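Local coordinates for protein fusolin (Unidentified entomopoxvirus, PDB 4YN2) that forms the crystalline spindles of an insect poxvirus that enhance virulence, and carries a domain related to lytic polysaccharide monooxygenases that probably acts on chitin, at residues S5-R10 with L132-C137. Residues are numbered along the deposited sequence; the frame is centred on the assembly and turned at random.
Sequences SFPIAR and LELEFC. With EDO (1,2-ethanediol), chain D.
The carbonyl oxygen Glu135 O takes two backbone N-H groups from successive residues: Ser5 N at 3.0 Å, tilted a little from the carbonyl plane, and Phe6 N at 3.1 Å, lying in that plane on a lone pair. In return Glu135 N reaches Phe6 O over 2.8 Å, and the same oxygen receives a weaker CA-H...O contact from Leu134 CA. With both Ser5 and Phe6 facing Glu135, this is a classic beta bulge in the antiparallel pairing of strands 2-6 and 129-138. The Ser5 hydroxyl, set between its own N and carbonyl carbon (chi1 42°), lies beside Glu135, where OG is 2.7 Å from the carboxylate oxygen OE1 and 3.0 Å from Glu135 O. Glu135 is extended, and its other oxygen, OE2, is hydrogen-bonded to Ser185, so both carboxylate oxygens have a serine hydroxyl close by. Strand 2-6 is an outermost strand of its sheet, just after His1 of the zinc site, consistent with the immunoglobulin-like beta-sandwich of lytic polysaccharide monooxygenases. Nearby, Ser5 OG lies against CB of Cys137, whose sulfur is disulfide-bonded to Cys187. The strand pairing ends at the cis peptide before Pro7. Phe6, its CG anti to the backbone N (chi1 -172°), turns a ring edge to Leu132, whose side chain it crosses at about a right angle; Leu132 CD1 is 4.1 Å from Phe6 CE2. The other Leu132 methyl, CD2, packs against Pro7 CG at 3.8 Å, while Pro7 CD rests against Leu134 CG. Further along, Glu133 OE2 pairs with Arg194 and accepts a hydrogen bond from the ethanediol.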
ATOM      1  N   SER A   5      -8.885   3.511   5.572  1.00  6.07           N
ATOM      2  CA  SER A   5      -9.084   4.854   5.025  1.00  5.53           C
ATOM      3  C   SER A   5      -7.879   5.707   5.297  1.00 10.19           C
ATOM      4  O   SER A   5      -7.582   6.576   4.476  1.00 11.05           O
ATOM      5  CB  SER A   5     -10.349   5.503   5.586  1.00  9.13           C
ATOM      6  OG  SER A   5     -10.496   5.259   6.973  1.00 15.20           O
ATOM      7  N   PHE A   6      -7.161   5.484   6.419  1.00  5.91           N
ATOM      8  CA  PHE A   6      -5.923   6.226   6.644  1.00  6.13           C
ATOM      9  C   PHE A   6      -4.858   5.342   7.288  1.00  9.68           C
ATOM     10  O   PHE A   6      -5.024   4.935   8.429  1.00 10.58           O
ATOM     11  CB  PHE A   6      -6.083   7.516   7.473  1.00  7.77           C
ATOM     12  CG  PHE A   6      -4.764   8.249   7.424  1.00 10.01           C
ATOM     13  CD1 PHE A   6      -4.392   8.958   6.290  1.00 13.55           C
ATOM     14  CD2 PHE A   6      -3.800   8.028   8.395  1.00 12.99           C
ATOM     15  CE1 PHE A   6      -3.113   9.499   6.171  1.00 14.82           C
ATOM     16  CE2 PHE A   6      -2.524   8.570   8.274  1.00 16.04           C
ATOM     17  CZ  PHE A   6      -2.188   9.296   7.159  1.00 14.32           C
ATOM     18  N   PRO A   7      -3.701   5.138   6.644  1.00  6.05           N
ATOM     19  CA  PRO A   7      -3.382   5.452   5.245  1.00  5.78           C
ATOM     20  C   PRO A   7      -4.347   4.655   4.353  1.00  8.46           C
ATOM     21  O   PRO A   7      -4.836   3.594   4.756  1.00  7.16           O
ATOM     22  CB  PRO A   7      -1.891   5.071   5.126  1.00  7.79           C
ATOM     23  CG  PRO A   7      -1.416   4.822   6.542  1.00 12.41           C
ATOM     24  CD  PRO A   7      -2.630   4.334   7.251  1.00  8.19           C
ATOM     25  N   ILE A   8      -4.717   5.210   3.205  1.00  5.55           N
ATOM     26  CA  ILE A   8      -5.727   4.591   2.338  1.00  5.18           C
ATOM     27  C   ILE A   8      -5.325   3.189   1.861  1.00  8.43           C
ATOM     28  O   ILE A   8      -4.172   2.956   1.496  1.00  6.96           O
ATOM     29  CB  ILE A   8      -6.057   5.519   1.137  1.00  8.07           C
ATOM     30  CG1 ILE A   8      -7.382   5.118   0.463  1.00  8.35           C
ATOM     31  CG2 ILE A   8      -4.909   5.584   0.125  1.00  9.63           C
ATOM     32  CD1 ILE A   8      -7.883   6.180  -0.525  1.00 14.60           C
ATOM     33  N   ALA A   9      -6.302   2.262   1.848  1.00  5.19           N
ATOM     34  CA  ALA A   9      -6.077   0.918   1.320  1.00  4.80           C
ATOM     35  C   ALA A   9      -5.799   1.005  -0.159  1.00  7.15           C
ATOM     36  O   ALA A   9      -6.415   1.820  -0.854  1.00  5.49           O
ATOM     37  CB  ALA A   9      -7.292   0.035   1.559  1.00  6.06           C
ATOM     38  N   ARG A  10      -4.931   0.128  -0.657  1.00  4.79           N
ATOM     39  CA  ARG A  10      -4.570   0.073  -2.070  1.00  4.43           C
ATOM     40  C   ARG A  10      -5.828  -0.012  -2.942  1.00  6.84           C
ATOM     41  O   ARG A  10      -5.978   0.785  -3.862  1.00  6.21           O
ATOM     42  CB  ARG A  10      -3.679  -1.145  -2.321  1.00  5.06           C
ATOM     43  CG  ARG A  10      -3.167  -1.256  -3.744  1.00 10.71           C
ATOM     44  CD  ARG A  10      -2.342  -2.497  -3.917  1.00  9.47           C
ATOM     45  NE  ARG A  10      -1.017  -2.390  -3.316  1.00  4.84           N
ATOM     46  CZ  ARG A  10      -0.085  -3.338  -3.380  1.00 16.34           C
ATOM     47  NH1 ARG A  10      -0.329  -4.482  -4.013  1.00  8.18           N
ATOM     48  NH2 ARG A  10       1.097  -3.154  -2.805  1.00 10.86           N
ATOM     49  N   LEU A 132       1.565   6.068  14.430  1.00 12.59           N
ATOM     50  CA  LEU A 132       0.611   6.547  13.438  1.00 11.25           C
ATOM     51  C   LEU A 132      -0.748   6.095  13.834  1.00 13.56           C
ATOM     52  O   LEU A 132      -0.940   4.908  14.120  1.00 12.68           O
ATOM     53  CB  LEU A 132       0.974   6.013  12.046  1.00 11.51           C
ATOM     54  CG  LEU A 132       0.302   6.693  10.850  1.00 17.07           C
ATOM     55  CD1 LEU A 132       0.719   8.159  10.735  1.00 18.31           C
ATOM     56  CD2 LEU A 132       0.652   5.967   9.564  1.00 18.25           C
ATOM     57  N   GLU A 133      -1.712   7.016  13.850  1.00  9.06           N
ATOM     58  CA  GLU A 133      -3.071   6.623  14.167  1.00  8.16           C
ATOM     59  C   GLU A 133      -3.761   6.127  12.914  1.00 12.03           C
ATOM     60  O   GLU A 133      -4.170   6.920  12.060  1.00 10.61           O
ATOM     61  CB  GLU A 133      -3.859   7.741  14.799  1.00  8.53           C
ATOM     62  CG  GLU A 133      -5.134   7.201  15.424  1.00 13.10           C
ATOM     63  CD  GLU A 133      -6.004   8.290  15.997  1.00 30.42           C
ATOM     64  OE1 GLU A 133      -6.152   9.340  15.334  1.00 23.24           O
ATOM     65  OE2 GLU A 133      -6.544   8.101  17.110  1.00 24.12           O
ATOM     66  N   LEU A 134      -3.864   4.815  12.797  1.00  9.45           N
ATOM     67  CA  LEU A 134      -4.534   4.183  11.671  1.00  9.35           C
ATOM     68  C   LEU A 134      -6.033   4.404  11.780  1.00 12.79           C
ATOM     69  O   LEU A 134      -6.557   4.467  12.892  1.00 10.88           O
ATOM     70  CB  LEU A 134      -4.225   2.670  11.616  1.00  9.84           C
ATOM     71  CG  LEU A 134      -2.987   2.279  10.795  1.00 15.09           C
ATOM     72  CD1 LEU A 134      -1.774   3.013  11.252  1.00 14.13           C
ATOM     73  CD2 LEU A 134      -2.753   0.786  10.854  1.00 18.64           C
ATOM     74  N   GLU A 135      -6.715   4.570  10.643  1.00  7.61           N
ATOM     75  CA  GLU A 135      -8.177   4.699  10.617  1.00  7.08           C
ATOM     76  C   GLU A 135      -8.748   3.622   9.711  1.00 11.15           C
ATOM     77  O   GLU A 135      -8.465   3.632   8.512  1.00 11.73           O
ATOM     78  CB  GLU A 135      -8.586   6.100  10.132  1.00  8.56           C
ATOM     79  CG  GLU A 135     -10.083   6.381  10.152  1.00 14.06           C
ATOM     80  CD  GLU A 135     -10.503   7.584   9.327  1.00 24.82           C
ATOM     81  OE1 GLU A 135     -10.093   7.670   8.148  1.00 19.65           O
ATOM     82  OE2 GLU A 135     -11.269   8.426   9.847  1.00 18.72           O
ATOM     83  N   PHE A 136      -9.516   2.675  10.278  1.00  7.16           N
ATOM     84  CA  PHE A 136     -10.225   1.667   9.499  1.00  6.75           C
ATOM     85  C   PHE A 136     -11.657   2.167   9.390  1.00 11.93           C
ATOM     86  O   PHE A 136     -12.252   2.590  10.396  1.00 11.11           O
ATOM     87  CB  PHE A 136     -10.131   0.259  10.099  1.00  7.70           C
ATOM     88  CG  PHE A 136     -10.681  -0.813   9.193  1.00  8.81           C
ATOM     89  CD1 PHE A 136     -12.044  -1.083   9.156  1.00 11.80           C
ATOM     90  CD2 PHE A 136      -9.841  -1.551   8.368  1.00 10.33           C
ATOM     91  CE1 PHE A 136     -12.553  -2.069   8.308  1.00 12.58           C
ATOM     92  CE2 PHE A 136     -10.355  -2.530   7.512  1.00 12.99           C
ATOM     93  CZ  PHE A 136     -11.705  -2.792   7.498  1.00 10.90           C
ATOM     94  N   CYS A 137     -12.170   2.186   8.163  1.00  8.87           N
ATOM     95  CA  CYS A 137     -13.485   2.697   7.813  1.00  9.15           C
ATOM     96  C   CYS A 137     -14.464   1.548   7.725  1.00 10.77           C
ATOM     97  O   CYS A 137     -14.473   0.854   6.710  1.00 10.03           O
ATOM     98  CB  CYS A 137     -13.405   3.469   6.498  1.00 10.58           C
ATOM     99  SG  CYS A 137     -14.917   4.359   6.067  1.00 15.94           S
TER
HETATM  100  C1  EDO D 405      -6.500   5.610  19.841  1.00 22.19           C
HETATM  101  O1  EDO D 405      -5.635   5.881  18.733  1.00 23.27           O
HETATM  102  C2  EDO D 405      -6.512   4.097  20.179  1.00 22.34           C
HETATM  103  O2  EDO D 405      -5.223   3.516  19.966  1.00 18.29           O